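Local coordinates for cell division control protein Cdc48 (Mycobacterium smegmatis, PDB 5E7P), which binds adenine nucleotide and probably hydrolyses ATP as a AAA-type ATPase with two P-loop modules joined to a Cdc48-like N-terminal domain, at residues Leu22-Arg27 with Thr703-Ser708; Val40-Glu45 with Asp56-Thr61; Lys232-Gln237 with Arg398-Met403; Glu569-Ala574 with Val623-Ala628; Asp585-Leu590 with Ala608-Glu613. All coordinates share one frame; numbering follows the deposited sequence.

How the contacts relate
From the N terminus, strand 22-28 opens contact 1, which closes only at the far end of helix 690-707, so the other four contacts all lie within its span. Contact 2 closes first, a short local loop inside the N-terminal barrel, and it touches contact 1 through Leu-24 on Leu-42 and Met-705 on Glu-45. Contact 3 follows in series and joins two parts of the first ATPase module beside bound ADP. Contact 4 then opens in the second module and encloses contact 5; these two touch through side-chain packing and a backbone bond. Contacts 3 and 4 come within about 7 Å at their nearest atoms without touching.

Contact 1: Leu22-Arg27 with Thr703-Ser708; sequences LRLTAR and TAMRRS
Met-705 lays its terminal methyl against both Leu-22 and Leu-24, and this is the compact half of the contact. Its CE lies 3.9 Å from Leu-22 CD1 and 4.2 Å from Leu-24 CD2, while the base of the same side chain, CB, meets the other Leu-22 methyl, CD2, at 4.0 Å. One methionine thus engages both branches of Leu-22. Bends at chi2 and chi3 (both -71°) curl the thioether so that CE turns to the leucines, and it crosses both of them at about a right angle. Glu-45 and Val-46 of helix 44-50 also touch Met-705, and Ala-49 of that helix packs on Leu-22. The contact is a domain junction: strand 22-28 belongs to the N-terminal domain, of the double-psi beta-barrel clan, whereas helix 690-707 belongs to the AAA+ lid some 680 residues later. Strand and helix segments approach to 9.8 Å between axes. On the solvent side the fit is looser. Arg-706, exposed, brings only NH2 to 4.5 Å from Leu-22 CD2, its guanidinium set obliquely to that methyl. Beyond it the helix ends, with Ser-708 the first residue to leave helical geometry, and Arg-707 forms a salt bridge to Asp-718.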
# COMPACT_ATOMS: atom_id res chain seq x y z
N LEU A 22 16.61 18.50 -11.11
CA LEU A 22 17.75 19.27 -10.65
C LEU A 22 19.05 18.56 -10.99
O LEU A 22 19.12 17.33 -10.97
CB LEU A 22 17.69 19.49 -9.14
CG LEU A 22 16.64 20.45 -8.60
CD1 LEU A 22 16.54 20.33 -7.09
CD2 LEU A 22 16.99 21.88 -9.00
N ARG A 23 20.08 19.33 -11.32
CA ARG A 23 21.41 18.78 -11.47
C ARG A 23 22.13 18.89 -10.13
O ARG A 23 22.20 19.98 -9.55
CB ARG A 23 22.20 19.52 -12.55
CG ARG A 23 23.56 18.92 -12.85
CD ARG A 23 24.50 19.93 -13.48
NE ARG A 23 23.94 20.50 -14.71
CZ ARG A 23 24.44 21.56 -15.33
NH1 ARG A 23 25.51 22.18 -14.84
NH2 ARG A 23 23.87 22.01 -16.45
N LEU A 24 22.65 17.78 -9.64
CA LEU A 24 23.37 17.77 -8.38
C LEU A 24 24.75 17.14 -8.55
O LEU A 24 25.05 16.56 -9.59
CB LEU A 24 22.59 17.01 -7.31
CG LEU A 24 21.20 17.53 -6.93
CD1 LEU A 24 20.59 16.66 -5.86
CD2 LEU A 24 21.27 18.98 -6.47
N THR A 25 25.58 17.27 -7.51
CA THR A 25 26.87 16.61 -7.48
C THR A 25 26.71 15.25 -6.81
O THR A 25 26.13 15.15 -5.73
CB THR A 25 27.92 17.44 -6.72
OG1 THR A 25 27.90 18.79 -7.19
CG2 THR A 25 29.31 16.86 -6.92
N ALA A 26 27.21 14.20 -7.46
CA ALA A 26 27.06 12.85 -6.94
C ALA A 26 28.31 12.39 -6.19
O ALA A 26 29.34 12.10 -6.81
CB ALA A 26 26.74 11.88 -8.07
N ARG A 27 28.22 12.33 -4.87
CA ARG A 27 29.33 11.86 -4.05
C ARG A 27 29.10 10.42 -3.59
O ARG A 27 27.97 10.00 -3.36
CB ARG A 27 29.55 12.77 -2.84
CG ARG A 27 29.84 14.22 -3.21
CD ARG A 27 30.38 14.99 -2.02
NE ARG A 27 29.66 14.67 -0.79
CZ ARG A 27 29.83 15.31 0.37
NH1 ARG A 27 29.14 14.95 1.44
NH2 ARG A 27 30.71 16.30 0.45
N THR A 703 12.97 27.63 -6.78
CA THR A 703 13.47 28.94 -7.20
C THR A 703 14.84 29.21 -6.59
O THR A 703 15.72 29.77 -7.25
CB THR A 703 12.48 30.07 -6.81
OG1 THR A 703 11.26 29.91 -7.53
CG2 THR A 703 13.07 31.43 -7.12
N ALA A 704 15.03 28.79 -5.35
CA ALA A 704 16.29 28.99 -4.65
C ALA A 704 17.39 28.06 -5.16
O ALA A 704 18.54 28.47 -5.31
CB ALA A 704 16.11 28.81 -3.16
N MET A 705 17.03 26.81 -5.43
CA MET A 705 17.99 25.83 -5.93
C MET A 705 18.52 26.22 -7.31
O MET A 705 19.71 26.09 -7.58
CB MET A 705 17.37 24.43 -5.99
CG MET A 705 16.99 23.85 -4.63
SD MET A 705 18.42 23.38 -3.64
CE MET A 705 19.01 21.94 -4.53
N ARG A 706 17.63 26.71 -8.17
CA ARG A 706 18.02 27.12 -9.51
C ARG A 706 18.83 28.42 -9.49
O ARG A 706 19.77 28.59 -10.28
CB ARG A 706 16.80 27.30 -10.42
CG ARG A 706 16.02 26.02 -10.70
CD ARG A 706 15.12 26.20 -11.91
NE ARG A 706 14.15 25.12 -12.05
CZ ARG A 706 14.43 23.91 -12.53
NH1 ARG A 706 13.48 23.00 -12.64
NH2 ARG A 706 15.67 23.62 -12.91
N ARG A 707 18.48 29.32 -8.58
CA ARG A 707 19.18 30.60 -8.45
C ARG A 707 20.64 30.39 -8.09
O ARG A 707 21.54 30.82 -8.81
CB ARG A 707 18.49 31.49 -7.41
CG ARG A 707 19.25 32.78 -7.13
CD ARG A 707 18.54 33.65 -6.11
NE ARG A 707 18.14 32.89 -4.93
CZ ARG A 707 18.98 32.46 -3.98
NH1 ARG A 707 20.28 32.71 -4.08
NH2 ARG A 707 18.51 31.78 -2.94
N SER A 708 20.88 29.73 -6.96
CA SER A 708 22.24 29.39 -6.55
C SER A 708 22.25 28.08 -5.78
O SER A 708 21.64 27.96 -4.72
CB SER A 708 22.83 30.51 -5.69
OG SER A 708 24.14 30.17 -5.27

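Contact 2: Val40-Glu45 with Asp56-Thr61; sequences VRLHPE and DAVALT
Val-40 faces both Val-58 and Leu-60, and its CB and two methyls divide the work between them. CB, the branch point, already lies 4.2 Å from Leu-60 CD1. CG1 sits between the backbone N and the carbonyl carbon (chi1 54°), which aims it at Val-58, whose CG2 it meets at 3.8 Å with the two valines slanting across each other. CG2 is turned the other way and comes 4.2 Å from Leu-60 CD1, so the valine and leucine reach toward each other tip to tip and CD1 rests against the CB-CG2 edge of the branch. Two residues on, Leu-42 repeats the pattern more sparingly, its CD1 lying 4.2 Å from Val-58 CG1. Val-58 therefore gives CG2 to Val-40 and CG1 to Leu-42. All four side chains are buried, and Leu-84, Val-100 and Val-102 of other strands add to the same apolar interior.

After Leu-42 the chain changes course into helix 44-50. His-43 occupies the N-cap position, and its ND1 accepts from Glu-45 N at 3.0 Å in a nearly straight bond (166°) close to the ring plane. Pro-44 CD covers part of one face of that ring.

Strands 39-42 and 57-61 are not neighbours in their sheet, since strand 65-72 runs between them. Their segments cross at 99°, and side chains rather than backbone bonds join them, as expected of opposed walls in a barrel interior such as that of the Cdc48 N-terminal, double-psi domain.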
# COMPACT_ATOMS: atom_id res chain seq x y z
N VAL A 40 19.21 6.45 -2.23
CA VAL A 40 20.02 7.62 -2.53
C VAL A 40 19.70 8.75 -1.54
O VAL A 40 18.54 9.04 -1.27
CB VAL A 40 19.83 8.09 -3.99
CG1 VAL A 40 18.35 8.33 -4.29
CG2 VAL A 40 20.65 9.34 -4.28
N ARG A 41 20.74 9.38 -1.00
CA ARG A 41 20.57 10.40 0.03
C ARG A 41 20.46 11.82 -0.55
O ARG A 41 21.38 12.32 -1.19
CB ARG A 41 21.70 10.34 1.06
CG ARG A 41 21.72 9.07 1.90
CD ARG A 41 20.59 9.06 2.92
NE ARG A 41 20.53 7.79 3.64
CZ ARG A 41 19.50 7.41 4.39
NH1 ARG A 41 18.44 8.20 4.53
NH2 ARG A 41 19.52 6.24 5.01
N LEU A 42 19.31 12.45 -0.31
CA LEU A 42 19.06 13.79 -0.81
C LEU A 42 18.75 14.76 0.33
O LEU A 42 18.16 14.37 1.34
CB LEU A 42 17.88 13.78 -1.79
CG LEU A 42 18.07 12.98 -3.08
CD1 LEU A 42 16.76 12.87 -3.84
CD2 LEU A 42 19.14 13.63 -3.94
N HIS A 43 19.16 16.01 0.17
CA HIS A 43 18.82 17.05 1.12
C HIS A 43 17.31 17.28 1.07
O HIS A 43 16.70 17.16 0.01
CB HIS A 43 19.56 18.34 0.77
CG HIS A 43 19.55 19.37 1.86
ND1 HIS A 43 18.50 20.22 2.07
CD2 HIS A 43 20.48 19.67 2.81
CE1 HIS A 43 18.77 21.01 3.10
NE2 HIS A 43 19.96 20.69 3.56
N PRO A 44 16.71 17.59 2.23
CA PRO A 44 15.26 17.85 2.28
C PRO A 44 14.81 18.96 1.34
O PRO A 44 13.68 18.93 0.85
CB PRO A 44 15.05 18.27 3.74
CG PRO A 44 16.12 17.57 4.48
CD PRO A 44 17.31 17.55 3.57
N GLU A 45 15.68 19.94 1.09
CA GLU A 45 15.34 21.03 0.18
C GLU A 45 15.17 20.53 -1.25
O GLU A 45 14.35 21.05 -2.01
CB GLU A 45 16.39 22.14 0.23
CG GLU A 45 16.03 23.35 -0.61
CD GLU A 45 16.98 24.51 -0.42
OE1 GLU A 45 17.93 24.38 0.38
OE2 GLU A 45 16.77 25.55 -1.06
N ASP A 56 9.93 8.36 -1.65
CA ASP A 56 9.52 8.38 -3.05
C ASP A 56 10.73 8.07 -3.94
O ASP A 56 11.86 8.40 -3.58
CB ASP A 56 8.90 9.72 -3.43
CG ASP A 56 7.49 9.88 -2.89
OD1 ASP A 56 6.87 8.86 -2.52
OD2 ASP A 56 6.99 11.03 -2.84
N ALA A 57 10.49 7.43 -5.07
CA ALA A 57 11.57 7.09 -5.99
C ALA A 57 11.95 8.28 -6.85
O ALA A 57 11.11 9.12 -7.18
CB ALA A 57 11.19 5.91 -6.86
N VAL A 58 13.23 8.36 -7.21
CA VAL A 58 13.70 9.38 -8.13
C VAL A 58 14.41 8.75 -9.32
O VAL A 58 15.00 7.67 -9.20
CB VAL A 58 14.68 10.37 -7.46
CG1 VAL A 58 13.92 11.37 -6.61
CG2 VAL A 58 15.73 9.63 -6.64
N ALA A 59 14.34 9.42 -10.46
CA ALA A 59 15.12 9.02 -11.62
C ALA A 59 16.50 9.63 -11.50
O ALA A 59 16.63 10.82 -11.20
CB ALA A 59 14.43 9.47 -12.90
N LEU A 60 17.53 8.83 -11.73
CA LEU A 60 18.91 9.30 -11.69
C LEU A 60 19.57 9.10 -13.05
O LEU A 60 19.66 7.98 -13.54
CB LEU A 60 19.70 8.58 -10.59
CG LEU A 60 19.33 8.95 -9.16
CD1 LEU A 60 19.95 7.99 -8.16
CD2 LEU A 60 19.76 10.38 -8.85
N THR A 61 20.02 10.20 -13.65
CA THR A 61 20.47 10.17 -15.04
C THR A 61 21.86 10.74 -15.25
O THR A 61 22.12 11.91 -14.97
CB THR A 61 19.49 10.92 -15.96
OG1 THR A 61 18.15 10.44 -15.76
CG2 THR A 61 19.87 10.73 -17.41

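Contact 3: Lys232-Gln237 with Arg398-Met403; sequences KVTHPQ and RSLLEM
Thr-234 meets Leu-400 and Ser-399, and every contact across this interface is of the van der Waals kind. Leu-400 presents one methyl, CD2, to both branches of the threonine: it is 4.1 Å from OG1 and 4.2 Å from CG2 of Thr-234, the two side chains passing each other at a slant. With OG1 between the backbone N and the carbonyl carbon (chi1 72°), CG2 is left to approach the helix, where it also comes 4.3 Å from Ser-399 CB. Val-233 and Met-403 direct their CB toward the partner segment and add looser cover, with no atoms within 4.5 Å. Within the loop, Thr-234 OG1 lies 3.8 Å above one face of the His-235 ring, offset toward its rim, and the ring packs on Val-274 of the P-loop.

No hydrogen bond or salt bridge crosses the interface; the polar groups find partners within their own segment or beyond it. On the helix, Arg-398 NE donates to Glu-402 OE2 at 3.2 Å in a salt bridge that is nearly straight (167°), with the oxygen in the guanidinium plane and met almost along its C-O axis. On the loop, His-235 ND1 bonds to a glycerol, probably from the crystallisation liquor.

Nucleotide contact makes up the third group. Met-403 touches the bound ADP, and the Leu-400 side chain stands about 5 Å from it while also packing on Val-427, another residue of the pocket. Helix 394-404 follows the last strand of the first ATPase sheet, consistent with the start of its helical lid. With no polar bond across the interface, loop and helix are held by shape and apolar contact alone, next to the side chain that touches ADP.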
# COMPACT_ATOMS: atom_id res chain seq x y z
N LYS A 232 -4.38 -14.92 14.19
CA LYS A 232 -5.61 -14.28 14.62
C LYS A 232 -5.43 -13.22 15.71
O LYS A 232 -6.39 -12.54 16.07
CB LYS A 232 -6.66 -15.32 15.03
CG LYS A 232 -6.37 -16.06 16.33
CD LYS A 232 -7.19 -17.35 16.39
CE LYS A 232 -7.29 -17.90 17.81
NZ LYS A 232 -8.35 -17.20 18.61
N VAL A 233 -4.21 -13.06 16.21
CA VAL A 233 -3.96 -12.03 17.22
C VAL A 233 -3.87 -10.63 16.62
O VAL A 233 -4.16 -9.64 17.31
CB VAL A 233 -2.70 -12.33 18.08
CG1 VAL A 233 -2.82 -13.69 18.75
CG2 VAL A 233 -1.44 -12.26 17.25
N THR A 234 -3.50 -10.53 15.35
CA THR A 234 -3.49 -9.25 14.66
C THR A 234 -4.47 -9.25 13.49
O THR A 234 -4.77 -8.20 12.92
CB THR A 234 -2.09 -8.87 14.14
OG1 THR A 234 -1.73 -9.70 13.04
CG2 THR A 234 -1.06 -9.00 15.25
N HIS A 235 -4.96 -10.43 13.13
CA HIS A 235 -5.95 -10.55 12.07
C HIS A 235 -7.18 -11.32 12.54
O HIS A 235 -7.29 -12.53 12.32
CB HIS A 235 -5.34 -11.21 10.83
CG HIS A 235 -4.38 -10.34 10.09
ND1 HIS A 235 -3.13 -10.77 9.70
CD2 HIS A 235 -4.49 -9.06 9.66
CE1 HIS A 235 -2.51 -9.78 9.07
NE2 HIS A 235 -3.31 -8.74 9.03
N PRO A 236 -8.12 -10.60 13.17
CA PRO A 236 -9.35 -11.18 13.74
C PRO A 236 -10.25 -11.77 12.65
O PRO A 236 -11.14 -12.57 12.95
CB PRO A 236 -10.04 -9.97 14.39
CG PRO A 236 -8.97 -8.94 14.53
CD PRO A 236 -8.06 -9.15 13.37
N GLN A 237 -10.02 -11.36 11.41
CA GLN A 237 -10.81 -11.85 10.29
C GLN A 237 -10.53 -13.33 10.01
O GLN A 237 -11.32 -14.00 9.34
CB GLN A 237 -10.53 -11.02 9.03
CG GLN A 237 -11.11 -9.61 9.07
CD GLN A 237 -10.21 -8.60 9.78
OE1 GLN A 237 -9.14 -8.95 10.28
NE2 GLN A 237 -10.64 -7.35 9.82
N ARG A 398 3.97 -4.45 17.65
CA ARG A 398 4.84 -4.98 18.69
C ARG A 398 4.67 -6.49 18.80
O ARG A 398 5.65 -7.22 19.01
CB ARG A 398 4.58 -4.31 20.04
CG ARG A 398 5.39 -4.91 21.18
CD ARG A 398 5.54 -3.95 22.34
NE ARG A 398 6.39 -4.52 23.39
CZ ARG A 398 6.87 -3.84 24.42
NH1 ARG A 398 6.61 -2.54 24.54
NH2 ARG A 398 7.64 -4.44 25.32
N SER A 399 3.44 -6.96 18.65
CA SER A 399 3.16 -8.40 18.65
C SER A 399 3.88 -9.10 17.50
O SER A 399 4.42 -10.19 17.66
CB SER A 399 1.65 -8.66 18.55
OG SER A 399 0.98 -8.29 19.74
N LEU A 400 3.89 -8.45 16.34
CA LEU A 400 4.54 -9.01 15.16
C LEU A 400 6.06 -9.07 15.34
O LEU A 400 6.69 -10.07 14.99
CB LEU A 400 4.18 -8.20 13.92
CG LEU A 400 2.71 -8.32 13.48
CD1 LEU A 400 2.41 -7.35 12.35
CD2 LEU A 400 2.39 -9.75 13.06
N LEU A 401 6.64 -8.01 15.88
CA LEU A 401 8.09 -7.93 16.08
C LEU A 401 8.57 -9.02 17.03
O LEU A 401 9.56 -9.70 16.75
CB LEU A 401 8.50 -6.55 16.59
CG LEU A 401 8.42 -5.42 15.56
CD1 LEU A 401 8.58 -4.06 16.24
CD2 LEU A 401 9.47 -5.61 14.48
N GLU A 402 7.87 -9.19 18.14
CA GLU A 402 8.20 -10.25 19.09
C GLU A 402 8.11 -11.62 18.44
O GLU A 402 8.95 -12.49 18.68
CB GLU A 402 7.28 -10.16 20.32
CG GLU A 402 7.65 -9.03 21.27
CD GLU A 402 6.55 -8.70 22.25
OE1 GLU A 402 5.57 -9.47 22.33
OE2 GLU A 402 6.68 -7.67 22.95
N MET A 403 7.09 -11.81 17.60
CA MET A 403 6.94 -13.04 16.84
C MET A 403 8.10 -13.25 15.87
O MET A 403 8.62 -14.36 15.73
CB MET A 403 5.61 -13.02 16.08
CG MET A 403 5.31 -14.29 15.32
SD MET A 403 3.73 -14.21 14.45
CE MET A 403 2.63 -13.73 15.78

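Contact 4: Glu569-Ala574 with Val623-Ala628; sequences ELFARA and VVVLGA
The Phe-571 ring turns its edge to the strand, placing Val-625 CG2 near the ring plane, 4.4 Å from CE2. One face of the ring is covered by the base of Glu-613, and Ile-617 of the same helix, 602-617, also touches the ring. The other flat group, the Arg-573 guanidinium, lies on a different side of the helix: its NH2 pairs with Glu-569 OE2 at 3.5 Å, and its NE forms a salt bridge to Glu-386 of the first ATPase module.

Helix 563-576 packs here against the five-stranded parallel sheet of the second RecA-like P-loop module, in which strand 623-629 is central. Backbone bonds run from it to strand 580-585 on one flank and to strand 521-525 on the other. Since Val-623 and Val-625 are two residues apart on the strand, both direct their CB at the helix. Val-623 has CG1 anti to the backbone N (chi1 179°), which leaves CG2 to meet the helix backbone, 4.0 Å from Ala-574 O. That carbonyl oxygen also accepts a hydrogen bond from Ser-580 OG, at the entrance to the adjoining strand.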
# COMPACT_ATOMS: atom_id res chain seq x y z
N GLU A 569 -21.24 -5.33 -2.92
CA GLU A 569 -19.98 -6.03 -2.65
C GLU A 569 -19.15 -5.27 -1.62
O GLU A 569 -18.71 -5.85 -0.62
CB GLU A 569 -19.18 -6.18 -3.94
CG GLU A 569 -17.78 -6.72 -3.74
CD GLU A 569 -16.98 -6.72 -5.03
OE1 GLU A 569 -17.58 -6.89 -6.11
OE2 GLU A 569 -15.75 -6.54 -4.96
N LEU A 570 -18.96 -3.98 -1.87
CA LEU A 570 -18.17 -3.11 -1.00
C LEU A 570 -18.65 -3.15 0.45
O LEU A 570 -17.87 -3.35 1.37
CB LEU A 570 -18.22 -1.68 -1.54
CG LEU A 570 -17.71 -0.54 -0.65
CD1 LEU A 570 -16.23 -0.69 -0.38
CD2 LEU A 570 -18.01 0.80 -1.31
N PHE A 571 -19.96 -2.96 0.64
CA PHE A 571 -20.53 -2.94 1.97
C PHE A 571 -20.51 -4.31 2.63
O PHE A 571 -20.25 -4.42 3.83
CB PHE A 571 -21.94 -2.36 1.95
CG PHE A 571 -21.97 -0.86 1.84
CD1 PHE A 571 -21.93 -0.25 0.59
CD2 PHE A 571 -22.01 -0.07 2.97
CE1 PHE A 571 -21.94 1.13 0.49
CE2 PHE A 571 -22.02 1.31 2.87
CZ PHE A 571 -21.99 1.92 1.63
N ALA A 572 -20.77 -5.36 1.85
CA ALA A 572 -20.72 -6.73 2.36
C ALA A 572 -19.32 -7.08 2.84
O ALA A 572 -19.16 -7.80 3.83
CB ALA A 572 -21.19 -7.73 1.31
N ARG A 573 -18.30 -6.58 2.14
CA ARG A 573 -16.92 -6.80 2.57
C ARG A 573 -16.63 -6.03 3.85
O ARG A 573 -15.88 -6.49 4.71
CB ARG A 573 -15.93 -6.38 1.48
CG ARG A 573 -14.50 -6.87 1.76
CD ARG A 573 -13.45 -6.05 1.03
NE ARG A 573 -13.75 -5.90 -0.39
CZ ARG A 573 -14.10 -4.76 -0.97
NH1 ARG A 573 -14.19 -3.65 -0.25
NH2 ARG A 573 -14.35 -4.73 -2.27
N ALA A 574 -17.23 -4.85 3.97
CA ALA A 574 -17.03 -4.01 5.15
C ALA A 574 -17.69 -4.64 6.37
O ALA A 574 -17.10 -4.69 7.45
CB ALA A 574 -17.58 -2.61 4.90
N VAL A 623 -18.94 -0.53 12.15
CA VAL A 623 -18.82 -0.05 10.78
C VAL A 623 -19.20 1.42 10.67
O VAL A 623 -20.30 1.81 11.05
CB VAL A 623 -19.68 -0.87 9.79
CG1 VAL A 623 -19.55 -0.32 8.38
CG2 VAL A 623 -19.30 -2.35 9.82
N VAL A 624 -18.29 2.23 10.15
CA VAL A 624 -18.57 3.64 9.90
C VAL A 624 -18.49 3.93 8.41
O VAL A 624 -17.60 3.44 7.72
CB VAL A 624 -17.58 4.56 10.64
CG1 VAL A 624 -17.96 6.02 10.45
CG2 VAL A 624 -17.53 4.23 12.11
N VAL A 625 -19.44 4.72 7.91
CA VAL A 625 -19.43 5.13 6.52
C VAL A 625 -19.19 6.63 6.40
O VAL A 625 -19.84 7.43 7.08
CB VAL A 625 -20.74 4.73 5.79
CG1 VAL A 625 -21.96 5.18 6.59
CG2 VAL A 625 -20.76 5.28 4.37
N LEU A 626 -18.25 7.01 5.55
CA LEU A 626 -17.92 8.42 5.35
C LEU A 626 -17.90 8.76 3.86
O LEU A 626 -17.20 8.12 3.08
CB LEU A 626 -16.58 8.74 5.99
CG LEU A 626 -16.08 10.19 5.97
CD1 LEU A 626 -15.31 10.50 7.25
CD2 LEU A 626 -15.22 10.47 4.74
N GLY A 627 -18.65 9.79 3.49
CA GLY A 627 -18.62 10.30 2.13
C GLY A 627 -17.90 11.64 2.06
O GLY A 627 -18.02 12.46 2.98
N ALA A 628 -17.17 11.86 0.98
CA ALA A 628 -16.46 13.12 0.77
C ALA A 628 -16.80 13.73 -0.58
O ALA A 628 -17.00 13.01 -1.57
CB ALA A 628 -14.95 12.91 0.89

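Contact 5: Asp585-Leu590 with Ala608-Glu613; sequences DEIDAL and ASLLTE
Leu-610 extends a single methyl, CD2, toward two residues of the short helix 587-590. Leu-590 offers its own CD2 at 3.8 Å, and Ile-587 reaches in with CD1 at 4.2 Å from the same Leu-610 methyl; both side chains run at a slant to the leucine rather than end-on. Torsions set the reach: Leu-610 CG stands anti to the backbone N (chi1 -173°), as does Ile-587 CG1 (chi1 -174°), and a bend at chi2 of Ile-587 (65°) turns its CD1 to the leucine. The other methyl of Leu-610, CD1, packs 3.7 Å from Phe-571 CE1, so the leucine fills a corner between two helices and the sheet, where Leu-584 also touches it.

Polar groups point elsewhere. Thr-612 OG1 bonds to Ala-608 O at 2.8 Å, and Thr-612 N reaches that oxygen from the opposite face of the carbonyl plane, a double hold internal to helix 602-617. In the other segment, just before helix 587-590, Asp-585 and Glu-586 form the acidic pair of the Walker B motif: Asp-585 OD1 weakly bonds Thr-533 OG1 of the ADP site, and Glu-586 OE2 makes a salt bridge with Lys-551.

A probable hydrogen bond from Ile-587 N to Ala-628 O joins the start of helix 587-590 to strand 623-629. The interface is wholly apolar and packs the helix that follows the Walker B acids against helix 602-617, while their carboxylates have separate polar partners.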
# COMPACT_ATOMS: atom_id res chain seq x y z
N ASP A 585 -15.35 8.37 -1.47
CA ASP A 585 -14.83 9.63 -1.97
C ASP A 585 -15.56 10.01 -3.26
O ASP A 585 -16.01 9.14 -3.99
CB ASP A 585 -13.33 9.55 -2.21
CG ASP A 585 -12.70 10.92 -2.39
OD1 ASP A 585 -13.34 11.92 -2.01
OD2 ASP A 585 -11.56 11.00 -2.90
N GLU A 586 -15.65 11.31 -3.51
CA GLU A 586 -16.42 11.84 -4.64
C GLU A 586 -17.82 11.24 -4.66
O GLU A 586 -18.27 10.71 -5.67
CB GLU A 586 -15.69 11.60 -5.96
CG GLU A 586 -16.07 12.59 -7.06
CD GLU A 586 -15.33 12.33 -8.36
OE1 GLU A 586 -15.59 13.06 -9.34
OE2 GLU A 586 -14.50 11.40 -8.40
N ILE A 587 -18.49 11.34 -3.52
CA ILE A 587 -19.81 10.75 -3.31
C ILE A 587 -20.87 11.37 -4.23
O ILE A 587 -21.92 10.78 -4.47
CB ILE A 587 -20.23 10.86 -1.82
CG1 ILE A 587 -21.54 10.12 -1.53
CG2 ILE A 587 -20.31 12.32 -1.38
CD1 ILE A 587 -21.46 8.63 -1.73
N ASP A 588 -20.59 12.56 -4.76
CA ASP A 588 -21.52 13.22 -5.67
C ASP A 588 -21.62 12.50 -7.02
O ASP A 588 -22.67 12.50 -7.66
CB ASP A 588 -21.12 14.69 -5.89
CG ASP A 588 -19.69 14.85 -6.36
OD1 ASP A 588 -18.78 14.31 -5.71
OD2 ASP A 588 -19.49 15.51 -7.40
N ALA A 589 -20.52 11.88 -7.45
CA ALA A 589 -20.52 11.12 -8.69
C ALA A 589 -21.20 9.77 -8.48
O ALA A 589 -21.89 9.26 -9.37
CB ALA A 589 -19.11 10.93 -9.21
N LEU A 590 -21.00 9.19 -7.30
CA LEU A 590 -21.57 7.90 -6.97
C LEU A 590 -23.09 8.00 -6.81
O LEU A 590 -23.82 7.08 -7.17
CB LEU A 590 -20.94 7.35 -5.69
CG LEU A 590 -20.75 5.84 -5.57
CD1 LEU A 590 -19.71 5.53 -4.49
CD2 LEU A 590 -22.06 5.14 -5.26
N ALA A 608 -30.38 3.64 -5.19
CA ALA A 608 -31.34 2.90 -4.38
C ALA A 608 -30.63 1.79 -3.60
O ALA A 608 -30.95 1.54 -2.44
CB ALA A 608 -32.44 2.31 -5.25
N SER A 609 -29.67 1.14 -4.25
CA SER A 609 -28.87 0.11 -3.59
C SER A 609 -28.01 0.75 -2.51
O SER A 609 -27.82 0.17 -1.43
CB SER A 609 -28.00 -0.63 -4.60
OG SER A 609 -27.25 -1.65 -3.97
N LEU A 610 -27.49 1.94 -2.80
CA LEU A 610 -26.66 2.67 -1.85
C LEU A 610 -27.45 3.02 -0.59
O LEU A 610 -26.98 2.78 0.53
CB LEU A 610 -26.09 3.93 -2.50
CG LEU A 610 -25.07 4.70 -1.67
CD1 LEU A 610 -23.96 3.78 -1.22
CD2 LEU A 610 -24.50 5.86 -2.48
N LEU A 611 -28.64 3.57 -0.78
CA LEU A 611 -29.53 3.90 0.34
C LEU A 611 -29.83 2.66 1.17
O LEU A 611 -29.85 2.72 2.40
CB LEU A 611 -30.84 4.51 -0.18
CG LEU A 611 -30.71 5.85 -0.91
CD1 LEU A 611 -32.05 6.28 -1.50
CD2 LEU A 611 -30.18 6.91 0.03
N THR A 612 -30.06 1.54 0.49
CA THR A 612 -30.33 0.27 1.14
C THR A 612 -29.15 -0.16 2.00
O THR A 612 -29.33 -0.58 3.15
CB THR A 612 -30.64 -0.84 0.12
OG1 THR A 612 -31.76 -0.46 -0.69
CG2 THR A 612 -30.95 -2.16 0.82
N GLU A 613 -27.95 -0.05 1.45
CA GLU A 613 -26.74 -0.43 2.17
C GLU A 613 -26.46 0.50 3.35
O GLU A 613 -26.05 0.06 4.42
CB GLU A 613 -25.53 -0.47 1.23
CG GLU A 613 -25.64 -1.53 0.14
CD GLU A 613 -25.85 -2.92 0.70
OE1 GLU A 613 -26.95 -3.48 0.51
OE2 GLU A 613 -24.91 -3.46 1.33